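Local atomic coordinates of Alpha/beta hydrolase fold protein (Nakamurella multipartita, PDB entry 4Y7D), a protein that probably acts as a hydrolase, as its alpha/beta hydrolase fold suggests. Residues A53-A58 against P289-A294; D140-A145 against A210-P215; V190-A195 against V283-G288; S251-E256 against G276-F281. All coordinates share one frame; numbering follows the deposited sequence. Where two conformers were deposited one is given.

In the fold
From the N terminus, helix 46-58 first brings in residues 53-58, whose partner in contact 1 arrives only with the last helix, 288-299; the loop so closed holds the other three contacts. Contact 2 ties the loop leading into helix 144-151 to the turn after helix 197-209, within the helical region between strands 124-130 and 242-247. Contact 3 leaves from helix 183-194 of that region and crosses contact 2, closing at 283-288 near the last helix. Contact 4, lying wholly within the span of contact 3 and in series with contact 2, joins the loops after strands 242-247 and 269-273. Phe281 of contact 4 packs directly on Phe55 and Ala294 of contact 1.

Contact 1. Residues A53-A58 against P289-A294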
loop_
_atom_site.group_PDB
_atom_site.type_symbol
_atom_site.label_atom_id
_atom_site.label_comp_id
_atom_site.label_asym_id
_atom_site.label_seq_id
_atom_site.Cartn_x
_atom_site.Cartn_y
_atom_site.Cartn_z
ATOM N N ALA A 53 -8.018 -0.027 -3.289
ATOM C CA ALA A 53 -8.773 0.991 -4.023
ATOM C C ALA A 53 -10.265 0.817 -3.927
ATOM O O ALA A 53 -11.003 1.749 -4.319
ATOM C CB ALA A 53 -8.398 0.988 -5.487
ATOM N N ARG A 54 -10.771 -0.338 -3.484
ATOM C CA ARG A 54 -12.240 -0.500 -3.567
ATOM C C ARG A 54 -13.027 0.603 -2.884
ATOM O O ARG A 54 -14.083 1.038 -3.403
ATOM C CB ARG A 54 -12.739 -1.842 -3.009
ATOM C CG ARG A 54 -12.464 -3.037 -3.899
ATOM C CD ARG A 54 -13.223 -4.264 -3.349
ATOM N NE ARG A 54 -12.909 -5.368 -4.229
ATOM C CZ ARG A 54 -11.927 -6.262 -4.033
ATOM N NH1 ARG A 54 -11.209 -6.276 -2.914
ATOM N NH2 ARG A 54 -11.737 -7.210 -4.950
ATOM N N PHE A 55 -12.588 1.041 -1.714
ATOM C CA PHE A 55 -13.368 2.080 -1.013
ATOM C C PHE A 55 -13.433 3.395 -1.831
ATOM O O PHE A 55 -14.401 4.140 -1.746
ATOM C CB PHE A 55 -12.839 2.315 0.417
ATOM C CG PHE A 55 -11.631 3.215 0.492
ATOM C CD1 PHE A 55 -10.340 2.721 0.257
ATOM C CD2 PHE A 55 -11.762 4.564 0.845
ATOM C CE1 PHE A 55 -9.234 3.546 0.348
ATOM C CE2 PHE A 55 -10.655 5.373 0.953
ATOM C CZ PHE A 55 -9.375 4.860 0.706
ATOM N N LEU A 56 -12.392 3.684 -2.613
ATOM C CA LEU A 56 -12.327 4.893 -3.411
ATOM C C LEU A 56 -13.342 4.838 -4.536
ATOM O O LEU A 56 -14.115 5.797 -4.774
ATOM C CB LEU A 56 -10.914 5.062 -3.990
ATOM C CG LEU A 56 -9.817 5.419 -2.986
ATOM C CD1 LEU A 56 -8.453 5.392 -3.676
ATOM C CD2 LEU A 56 -9.988 6.756 -2.295
ATOM N N VAL A 57 -13.398 3.691 -5.194
ATOM C CA VAL A 57 -14.333 3.513 -6.305
ATOM C C VAL A 57 -15.760 3.671 -5.783
ATOM O O VAL A 57 -16.636 4.367 -6.386
ATOM C CB VAL A 57 -14.102 2.143 -6.967
ATOM C CG1 VAL A 57 -15.230 1.862 -7.952
ATOM C CG2 VAL A 57 -12.692 2.061 -7.633
ATOM N N ALA A 58 -16.002 3.103 -4.595
ATOM C CA ALA A 58 -17.309 3.220 -3.985
ATOM C C ALA A 58 -17.678 4.667 -3.602
ATOM O O ALA A 58 -18.854 5.040 -3.559
ATOM C CB ALA A 58 -17.356 2.305 -2.756
ATOM N N PRO A 289 -14.736 6.047 9.337
ATOM C CA PRO A 289 -14.588 7.497 9.234
ATOM C C PRO A 289 -13.280 7.965 8.658
ATOM O O PRO A 289 -13.228 9.021 8.036
ATOM C CB PRO A 289 -14.694 7.953 10.676
ATOM C CG PRO A 289 -15.605 6.931 11.295
ATOM C CD PRO A 289 -15.113 5.641 10.689
ATOM N N VAL A 290 -12.221 7.183 8.859
ATOM C CA VAL A 290 -10.904 7.515 8.334
ATOM C C VAL A 290 -10.873 7.321 6.814
ATOM O O VAL A 290 -10.290 8.160 6.090
ATOM C CB VAL A 290 -9.797 6.701 9.024
ATOM C CG1 VAL A 290 -8.445 7.271 8.683
ATOM C CG2 VAL A 290 -9.947 6.747 10.552
ATOM N N ARG A 291 -11.451 6.210 6.314
ATOM C CA ARG A 291 -11.577 6.028 4.869
ATOM C C ARG A 291 -12.444 7.140 4.218
ATOM O O ARG A 291 -12.099 7.677 3.141
ATOM C CB ARG A 291 -12.123 4.627 4.576
ATOM C CG ARG A 291 -11.062 3.529 4.748
ATOM C CD ARG A 291 -11.510 2.223 4.150
ATOM N NE ARG A 291 -12.850 1.859 4.602
ATOM C CZ ARG A 291 -13.143 1.315 5.776
ATOM N NH1 ARG A 291 -14.412 1.045 6.086
ATOM N NH2 ARG A 291 -12.186 1.042 6.651
ATOM N N ARG A 292 -13.537 7.498 4.858
ATOM C CA ARG A 292 -14.389 8.603 4.356
ATOM C C ARG A 292 -13.587 9.899 4.271
ATOM O O ARG A 292 -13.629 10.593 3.271
ATOM C CB ARG A 292 -15.662 8.803 5.194
ATOM C CG ARG A 292 -16.743 7.772 4.914
ATOM C CD ARG A 292 -18.106 8.142 5.531
ATOM N NE ARG A 292 -18.164 7.887 6.995
ATOM C CZ ARG A 292 -18.222 6.673 7.565
ATOM N NH1 ARG A 292 -18.246 5.559 6.828
ATOM N NH2 ARG A 292 -18.246 6.565 8.885
ATOM N N ARG A 293 -12.821 10.195 5.309
ATOM C CA ARG A 293 -11.967 11.393 5.338
ATOM C C ARG A 293 -10.899 11.338 4.244
ATOM O O ARG A 293 -10.625 12.339 3.588
ATOM C CB ARG A 293 -11.364 11.628 6.762
ATOM C CG ARG A 293 -10.243 12.643 6.862
ATOM C CD ARG A 293 -10.686 14.038 6.475
ATOM N NE ARG A 293 -9.614 15.047 6.538
ATOM C CZ ARG A 293 -9.639 16.221 5.897
ATOM N NH1 ARG A 293 -10.671 16.567 5.135
ATOM N NH2 ARG A 293 -8.627 17.064 6.030
ATOM N N ALA A 294 -10.275 10.181 4.107
ATOM C CA ALA A 294 -9.288 9.964 3.033
ATOM C C ALA A 294 -9.893 10.252 1.664
ATOM O O ALA A 294 -9.313 10.979 0.866
ATOM C CB ALA A 294 -8.734 8.572 3.087
#
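Phe55 and Arg291 carry this helix-to-helix contact, and most of it is apolar; Arg291 is described in one of its two deposited conformers, and the details may not hold for the other. The aliphatic part of Arg291 lies across the phenyl ring: its CD sits over one face as a CH-pi partner, 4.1 Å from the centroid of the Phe55 ring and 23° off the ring normal. Arg291 CB touches nearer the rim, 3.7 Å from Phe55 CD2. On the opposite face is CG of Leu56, its own neighbour in the helix, so the ring lies between Arg291 CD and Leu56 CG, each offset toward its rim. Ala294 CB adds a looser apolar touch, 4.3 Å from Phe55 CE2.

Polar groups play a smaller part between the helices. Phe55 CE2 comes within 3.5 Å of the backbone O of Arg291. The guanidinium of Arg291 stands almost upright to the phenyl, with the planes 81° apart and Phe55 CB near its edge. A bend at chi3 (-50°) turns this charged end away from the ring, and its NH2 is hydrogen-bonded to Ser287 OG and Phe281 O.

Phe281 also meets the Phe55 ring edge-to-face. Leu56 continues onto strands 35-39 and 101-106, and Ala294 onto strand 242-247, so helices 46-58 and 288-299 lie side by side on the sheet, the layering of the alpha/beta hydrolase sandwich.

Contact 2. Residues D140-A145 against A210-P215; sequences DGEKGA and ANHSGP
The imidazole of His212 and the carboxylate of Glu142 meet edge to edge, their planes only 3° apart, while the ring of Phe220 stacks against the His212 ring. At the imidazole edge, His212 NE2 donates to Glu142 OE1 over 3.1 Å with an N-H...O angle of 155°. The bond uses the syn lone pair of OE1, and a weak second branch reaches Glu142 OE2 at 3.5 Å. A bend in the glutamate chain at chi2 (138°) presents the carboxylate this way, bridging backbones that stay well apart. Were Glu142 replaced by an alanine, His212 NE2 is likely to lose this acceptor and the imidazole to be less fixed in its rotation.

Beside the histidine, Asn211 OD1 organises the turn. It accepts from Ser213 N at 2.9 Å, above the carbonyl plane, in an Asx turn, and from Ser213 OG at 2.7 Å, in that plane and on a lone pair. Asn211 ND2 meanwhile donates to the carbonyl oxygens of Leu149 and Thr152. The turn following helix 197-209 is thus fastened to the end of helix 144-151, whose Met150 touches both Glu142 and His212, and to helix 153-165, where Asn211 packs on Arg156 and Leu159.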
loop_
_atom_site.group_PDB
_atom_site.type_symbol
_atom_site.label_atom_id
_atom_site.label_comp_id
_atom_site.label_asym_id
_atom_site.label_seq_id
_atom_site.Cartn_x
_atom_site.Cartn_y
_atom_site.Cartn_z
ATOM N N ASP A 140 13.427 -7.712 8.580
ATOM C CA ASP A 140 13.842 -8.910 9.311
ATOM C C ASP A 140 13.395 -10.108 8.461
ATOM O O ASP A 140 12.199 -10.235 8.117
ATOM C CB ASP A 140 13.303 -8.965 10.770
ATOM C CG ASP A 140 11.940 -8.287 10.950
ATOM O OD1 ASP A 140 11.021 -8.537 10.141
ATOM O OD2 ASP A 140 11.797 -7.520 11.930
ATOM N N GLY A 141 14.340 -10.946 8.078
ATOM C CA GLY A 141 14.016 -12.073 7.250
ATOM C C GLY A 141 12.967 -12.969 7.887
ATOM O O GLY A 141 12.415 -12.707 8.975
ATOM N N GLU A 142 12.693 -14.045 7.181
ATOM C CA GLU A 142 11.713 -15.018 7.617
ATOM C C GLU A 142 12.499 -16.294 7.814
ATOM O O GLU A 142 13.443 -16.569 7.059
ATOM C CB GLU A 142 10.632 -15.190 6.534
ATOM C CG GLU A 142 9.742 -13.948 6.338
ATOM C CD GLU A 142 9.437 -13.627 4.866
ATOM O OE1 GLU A 142 10.171 -14.109 3.989
ATOM O OE2 GLU A 142 8.475 -12.872 4.587
ATOM N N LYS A 143 12.096 -17.073 8.808
ATOM C CA LYS A 143 12.723 -18.376 9.050
ATOM C C LYS A 143 11.660 -19.468 9.102
ATOM O O LYS A 143 10.457 -19.195 9.300
ATOM C CB LYS A 143 13.577 -18.360 10.335
ATOM C CG LYS A 143 12.839 -17.913 11.608
ATOM C CD LYS A 143 13.664 -16.900 12.465
ATOM C CE LYS A 143 12.821 -15.670 12.834
ATOM N NZ LYS A 143 12.621 -14.807 11.624
ATOM N N GLY A 144 12.130 -20.695 8.866
ATOM C CA GLY A 144 11.325 -21.895 9.004
ATOM C C GLY A 144 10.106 -21.910 8.109
ATOM O O GLY A 144 10.194 -21.696 6.885
ATOM N N ALA A 145 8.966 -22.186 8.733
ATOM C CA ALA A 145 7.722 -22.396 7.997
ATOM C C ALA A 145 7.253 -21.091 7.371
ATOM O O ALA A 145 6.848 -21.087 6.211
ATOM C CB ALA A 145 6.638 -22.987 8.896
ATOM N N ALA A 210 0.910 -11.240 0.051
ATOM C CA ALA A 210 2.063 -11.096 0.914
ATOM C C ALA A 210 3.176 -12.036 0.534
ATOM O O ALA A 210 4.313 -11.834 0.982
ATOM C CB ALA A 210 1.643 -11.308 2.366
ATOM N N ASN A 211 2.858 -13.085 -0.226
ATOM C CA ASN A 211 3.858 -14.039 -0.650
ATOM C C ASN A 211 4.645 -13.388 -1.789
ATOM O O ASN A 211 4.059 -12.911 -2.758
ATOM C CB ASN A 211 3.212 -15.406 -1.010
ATOM C CG ASN A 211 4.168 -16.343 -1.716
ATOM O OD1 ASN A 211 4.567 -16.071 -2.841
ATOM N ND2 ASN A 211 4.514 -17.475 -1.089
ATOM N N HIS A 212 5.969 -13.394 -1.663
ATOM C CA HIS A 212 6.837 -12.695 -2.600
ATOM C C HIS A 212 7.543 -13.598 -3.623
ATOM O O HIS A 212 8.514 -13.191 -4.268
ATOM C CB HIS A 212 7.843 -11.850 -1.868
ATOM C CG HIS A 212 8.514 -12.533 -0.727
ATOM N ND1 HIS A 212 9.586 -13.391 -0.886
ATOM C CD2 HIS A 212 8.297 -12.437 0.603
ATOM C CE1 HIS A 212 9.980 -13.814 0.296
ATOM N NE2 HIS A 212 9.201 -13.263 1.215
ATOM N N SER A 213 7.039 -14.807 -3.825
ATOM C CA SER A 213 7.670 -15.713 -4.774
ATOM C C SER A 213 7.258 -15.369 -6.197
ATOM O O SER A 213 6.413 -14.485 -6.437
ATOM C CB SER A 213 7.245 -17.152 -4.496
ATOM O OG SER A 213 5.863 -17.319 -4.806
ATOM N N GLY A 214 7.901 -16.035 -7.143
ATOM C CA GLY A 214 7.481 -16.007 -8.546
ATOM C C GLY A 214 7.491 -14.596 -9.098
ATOM O O GLY A 214 8.531 -13.920 -9.059
ATOM N N PRO A 215 6.344 -14.129 -9.566
ATOM C CA PRO A 215 6.357 -12.810 -10.261
ATOM C C PRO A 215 6.399 -11.592 -9.371
ATOM O O PRO A 215 6.401 -10.464 -9.872
ATOM C CB PRO A 215 5.057 -12.827 -11.060
ATOM C CG PRO A 215 4.140 -13.648 -10.202
ATOM C CD PRO A 215 5.003 -14.741 -9.607
#

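Contact 3. Residues V190-A195 against V283-G288; sequences VAQIMA and VHPDSG
Gln192 lays its terminal amide against the pyrrolidine ring of Pro285, with OE1 nearest, 3.4 Å from Pro285 CD. The amide carbon and NE2 of the glutamine lie farther off, near CG of the proline, so this is a contact of surfaces and not a direct polar bond. Beyond CG the glutamine chain is extended (chi2 161°), which carries the amide across from helix 183-194 to the loop.

The polar link is made by water. Water 1 donates to Gln192 OE1 over 2.9 Å and to the backbone O of Val283 over 2.8 Å, joining helix and loop through a single molecule. Gln192 OE1 also accepts from Arg189 NH2, one turn back in the same helix.

One residue along, the contact becomes apolar. Ile193 reaches in with its longer branch, and CD1 ends 3.9 Å from Val283 CB and close to Val283 CG2. Thr203 of helix 197-209 touches both side chains.

The loop has its own internal bracing. His284 O opens a type I turn, accepting from Ser287 N and, in its carbonyl plane, from Ser287 OG at 2.7 Å. His284 ND1 accepts from the backbone N of Asp286 at 3.0 Å, with the donor tilted from the ring plane, and Pro285 CD lies over one face of the imidazole. This turn joins helices 280-283 and 288-299, and its contact with helix 183-194 is a seam between the helical insertion, or cap, and the core of an alpha/beta hydrolase.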
loop_
_atom_site.group_PDB
_atom_site.type_symbol
_atom_site.label_atom_id
_atom_site.label_comp_id
_atom_site.label_asym_id
_atom_site.label_seq_id
_atom_site.Cartn_x
_atom_site.Cartn_y
_atom_site.Cartn_z
ATOM N N VAL A 190 -10.771 -10.609 14.467
ATOM C CA VAL A 190 -11.163 -11.632 13.519
ATOM C C VAL A 190 -12.697 -11.727 13.434
ATOM O O VAL A 190 -13.253 -11.795 12.337
ATOM C CB VAL A 190 -10.484 -12.986 13.862
ATOM C CG1 VAL A 190 -11.085 -14.122 13.043
ATOM C CG2 VAL A 190 -8.990 -12.907 13.666
ATOM N N ALA A 191 -13.381 -11.717 14.573
ATOM C CA ALA A 191 -14.853 -11.846 14.577
ATOM C C ALA A 191 -15.516 -10.657 13.872
ATOM O O ALA A 191 -16.457 -10.836 13.096
ATOM C CB ALA A 191 -15.369 -11.997 15.994
ATOM N N GLN A 192 -14.963 -9.455 14.086
ATOM C CA GLN A 192 -15.396 -8.257 13.364
ATOM C C GLN A 192 -15.262 -8.427 11.842
ATOM O O GLN A 192 -16.165 -8.113 11.082
ATOM C CB GLN A 192 -14.573 -7.047 13.825
ATOM C CG GLN A 192 -14.948 -6.631 15.252
ATOM C CD GLN A 192 -13.875 -5.777 15.894
ATOM O OE1 GLN A 192 -12.855 -5.436 15.253
ATOM N NE2 GLN A 192 -14.066 -5.466 17.162
ATOM N N ILE A 193 -14.123 -8.945 11.411
ATOM C CA ILE A 193 -13.840 -9.097 10.027
ATOM C C ILE A 193 -14.746 -10.141 9.394
ATOM O O ILE A 193 -15.260 -9.934 8.318
ATOM C CB ILE A 193 -12.364 -9.466 9.838
ATOM C CG1 ILE A 193 -11.506 -8.256 10.212
ATOM C CG2 ILE A 193 -12.093 -9.924 8.390
ATOM C CD1 ILE A 193 -10.013 -8.526 10.234
HETATM N N MSE A 194 -14.969 -11.251 10.084
HETATM C CA MSE A 194 -15.879 -12.296 9.592
HETATM C C MSE A 194 -17.336 -11.841 9.598
HETATM O O MSE A 194 -18.186 -12.513 9.009
HETATM C CB MSE A 194 -15.753 -13.567 10.426
HETATM C CG MSE A 194 -14.367 -14.222 10.432
HETATM SE SE MSE A 194 -13.539 -14.354 8.670
HETATM C CE MSE A 194 -14.680 -15.805 7.996
ATOM N N ALA A 195 -17.649 -10.708 10.229
ATOM C CA ALA A 195 -18.992 -10.137 10.168
ATOM C C ALA A 195 -19.162 -9.051 9.112
ATOM O O ALA A 195 -20.264 -8.560 8.904
ATOM C CB ALA A 195 -19.366 -9.573 11.535
ATOM N N VAL A 283 -9.506 -2.529 8.074
ATOM C CA VAL A 283 -10.189 -3.534 8.891
ATOM C C VAL A 283 -10.464 -3.168 10.360
ATOM O O VAL A 283 -11.148 -3.915 11.055
ATOM C CB VAL A 283 -9.488 -4.916 8.810
ATOM C CG1 VAL A 283 -9.288 -5.307 7.346
ATOM C CG2 VAL A 283 -8.198 -4.959 9.630
ATOM N N HIS A 284 -9.961 -2.031 10.835
ATOM C CA HIS A 284 -10.134 -1.651 12.258
ATOM C C HIS A 284 -11.588 -1.236 12.443
ATOM O O HIS A 284 -12.192 -0.656 11.519
ATOM C CB HIS A 284 -9.158 -0.532 12.595
ATOM C CG HIS A 284 -9.162 -0.108 14.024
ATOM N ND1 HIS A 284 -10.143 0.703 14.550
ATOM C CD2 HIS A 284 -8.329 -0.391 15.054
ATOM C CE1 HIS A 284 -9.923 0.905 15.833
ATOM N NE2 HIS A 284 -8.825 0.257 16.161
ATOM N N PRO A 285 -12.179 -1.504 13.618
ATOM C CA PRO A 285 -13.617 -1.195 13.780
ATOM C C PRO A 285 -13.982 0.271 13.692
ATOM O O PRO A 285 -15.105 0.566 13.453
ATOM C CB PRO A 285 -13.944 -1.735 15.183
ATOM C CG PRO A 285 -12.604 -1.897 15.862
ATOM C CD PRO A 285 -11.666 -2.280 14.755
ATOM N N ASP A 286 -13.035 1.172 13.906
ATOM C CA ASP A 286 -13.257 2.624 13.806
ATOM C C ASP A 286 -12.649 3.241 12.541
ATOM O O ASP A 286 -12.442 4.489 12.488
ATOM C CB ASP A 286 -12.659 3.296 15.046
ATOM C CG ASP A 286 -13.233 2.714 16.341
ATOM O OD1 ASP A 286 -14.400 2.313 16.364
ATOM O OD2 ASP A 286 -12.486 2.591 17.301
ATOM N N SER A 287 -12.350 2.401 11.544
ATOM C CA SER A 287 -11.686 2.858 10.319
ATOM C C SER A 287 -12.608 3.483 9.287
ATOM O O SER A 287 -12.138 4.197 8.409
ATOM C CB SER A 287 -10.892 1.733 9.640
ATOM O OG SER A 287 -11.704 0.654 9.259
ATOM N N GLY A 288 -13.904 3.273 9.398
ATOM C CA GLY A 288 -14.830 3.796 8.388
ATOM C C GLY A 288 -14.734 5.301 8.228
ATOM O O GLY A 288 -14.556 5.780 7.117
HETATM O O HOH W 1 -13.408 -4.287 12.637
#

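Contact 4. Residues S251-E256 against G276-F281; sequences SDVDPE and GTHLAF
His278 has the most surface buried here, with Asp252 on one face of its imidazole and Val253 beside it. Asp252 CB stands over the ring, 3.7 Å from the His278 centroid and 17° off the normal, a CH-pi contact. The carboxylate continues this stack with its plane 27° from that of the ring, and OD2 lies 3.4 Å from His278 CD2. No hydrogen bond joins the pair. The aspartate CG is anti to the backbone N (chi1 -165°), which swings the group over the imidazole. Val253 approaches obliquely, its CG2 methyl 3.5 Å from His278 CE1.

Both ring nitrogens look to other residues: His278 ND1 is hydrogen-bonded to Asp250 OD2, and NE2 to Ser107 OG. This Ser-His-Asp arrangement, with the serine just after strand 101-106, is consistent with the catalytic triad of the alpha/beta hydrolase family. Asp250 OD1 also accepts from the backbone N of Asp252 and Val253, so the loop that covers the histidine is tied to the same acid. Without the imidazole, as with an alanine in place of His278, Asp250 OD2 and Ser107 OG would probably lose their shared partner and a gap would open beneath Asp252.

The backbone about the histidine is shaped by Thr277, whose OG1 caps Leu279 N at 3.2 Å within a type I turn. Across the contact, Asp254 OD2 caps helix 255-264 by accepting from Glu256 N at 2.9 Å. Asp252 OD2 lies close to Glu178 OE1, a pair of like charges.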
loop_
_atom_site.group_PDB
_atom_site.type_symbol
_atom_site.label_atom_id
_atom_site.label_comp_id
_atom_site.label_asym_id
_atom_site.label_seq_id
_atom_site.Cartn_x
_atom_site.Cartn_y
_atom_site.Cartn_z
ATOM N N SER A 251 2.921 -4.147 13.717
ATOM C CA SER A 251 4.209 -4.798 13.920
ATOM C C SER A 251 5.010 -4.892 12.617
ATOM O O SER A 251 6.091 -5.484 12.607
ATOM C CB SER A 251 3.973 -6.209 14.453
ATOM O OG SER A 251 3.266 -6.981 13.487
ATOM N N ASP A 252 4.473 -4.354 11.544
ATOM C CA ASP A 252 5.082 -4.474 10.225
ATOM C C ASP A 252 5.834 -3.166 9.891
ATOM O O ASP A 252 7.063 -3.165 9.680
ATOM C CB ASP A 252 3.946 -4.744 9.227
ATOM C CG ASP A 252 4.441 -5.248 7.873
ATOM O OD1 ASP A 252 5.507 -4.769 7.458
ATOM O OD2 ASP A 252 3.742 -6.088 7.231
ATOM N N VAL A 253 5.112 -2.043 9.892
ATOM C CA VAL A 253 5.741 -0.723 9.769
ATOM C C VAL A 253 5.491 0.012 11.074
ATOM O O VAL A 253 4.324 0.356 11.410
ATOM C CB VAL A 253 5.185 0.055 8.560
ATOM C CG1 VAL A 253 5.703 1.495 8.519
ATOM C CG2 VAL A 253 5.550 -0.681 7.283
ATOM N N ASP A 254 6.544 0.208 11.836
ATOM C CA ASP A 254 6.385 0.828 13.151
ATOM C C ASP A 254 5.642 2.163 13.113
ATOM O O ASP A 254 5.829 2.943 12.190
ATOM C CB ASP A 254 7.711 1.069 13.866
ATOM C CG ASP A 254 7.502 1.308 15.339
ATOM O OD1 ASP A 254 7.359 0.301 16.128
ATOM O OD2 ASP A 254 7.492 2.457 15.758
ATOM N N PRO A 255 4.764 2.398 14.098
ATOM C CA PRO A 255 4.105 3.722 14.176
ATOM C C PRO A 255 5.059 4.935 14.101
ATOM O O PRO A 255 4.646 6.037 13.645
ATOM C CB PRO A 255 3.333 3.652 15.485
ATOM C CG PRO A 255 2.951 2.191 15.574
ATOM C CD PRO A 255 4.204 1.450 15.077
ATOM N N GLU A 256 6.317 4.765 14.525
ATOM C CA GLU A 256 7.295 5.856 14.465
ATOM C C GLU A 256 7.480 6.358 13.044
ATOM O O GLU A 256 7.791 7.563 12.828
ATOM C CB GLU A 256 8.692 5.409 15.021
ATOM C CG GLU A 256 9.819 6.459 14.917
ATOM C CD GLU A 256 10.682 6.493 13.577
ATOM O OE1 GLU A 256 10.591 5.547 12.721
ATOM O OE2 GLU A 256 11.484 7.498 13.410
ATOM N N GLY A 276 -4.724 -0.997 16.353
ATOM C CA GLY A 276 -4.751 -1.313 14.923
ATOM C C GLY A 276 -3.505 -2.058 14.485
ATOM O O GLY A 276 -2.400 -1.712 14.869
ATOM N N THR A 277 -3.707 -3.062 13.650
ATOM C CA THR A 277 -2.625 -3.798 12.976
ATOM C C THR A 277 -2.174 -3.034 11.723
ATOM O O THR A 277 -2.636 -1.941 11.448
ATOM C CB THR A 277 -3.126 -5.197 12.518
ATOM O OG1 THR A 277 -4.117 -5.046 11.485
ATOM C CG2 THR A 277 -3.683 -5.958 13.636
ATOM N N HIS A 278 -1.274 -3.623 10.955
ATOM C CA HIS A 278 -0.872 -3.043 9.675
ATOM C C HIS A 278 -2.046 -2.832 8.695
ATOM O O HIS A 278 -1.976 -1.956 7.828
ATOM C CB HIS A 278 0.218 -3.910 9.034
ATOM C CG HIS A 278 0.994 -3.216 7.968
ATOM N ND1 HIS A 278 1.531 -1.944 8.133
ATOM C CD2 HIS A 278 1.416 -3.651 6.762
ATOM C CE1 HIS A 278 2.237 -1.632 7.064
ATOM N NE2 HIS A 278 2.178 -2.651 6.216
ATOM N N LEU A 279 -3.138 -3.586 8.847
ATOM C CA LEU A 279 -4.312 -3.494 7.970
ATOM C C LEU A 279 -5.397 -2.565 8.536
ATOM O O LEU A 279 -6.492 -2.444 7.964
ATOM C CB LEU A 279 -4.957 -4.886 7.782
ATOM C CG LEU A 279 -4.231 -5.859 6.832
ATOM C CD1 LEU A 279 -2.901 -6.318 7.340
ATOM C CD2 LEU A 279 -5.126 -7.068 6.547
ATOM N N ALA A 280 -5.113 -1.898 9.639
ATOM C CA ALA A 280 -6.138 -1.092 10.325
ATOM C C ALA A 280 -7.000 -0.143 9.484
ATOM O O ALA A 280 -8.193 -0.015 9.732
ATOM C CB ALA A 280 -5.482 -0.310 11.455
ATOM N N PHE A 281 -6.411 0.548 8.527
ATOM C CA PHE A 281 -7.146 1.570 7.762
ATOM C C PHE A 281 -8.345 0.907 7.044
ATOM O O PHE A 281 -9.323 1.580 6.804
ATOM C CB PHE A 281 -6.181 2.242 6.788
ATOM C CG PHE A 281 -6.789 3.242 5.845
ATOM C CD1 PHE A 281 -7.234 4.461 6.274
ATOM C CD2 PHE A 281 -6.860 2.970 4.474
ATOM C CE1 PHE A 281 -7.701 5.394 5.372
ATOM C CE2 PHE A 281 -7.383 3.897 3.580
ATOM C CZ PHE A 281 -7.784 5.114 4.034
#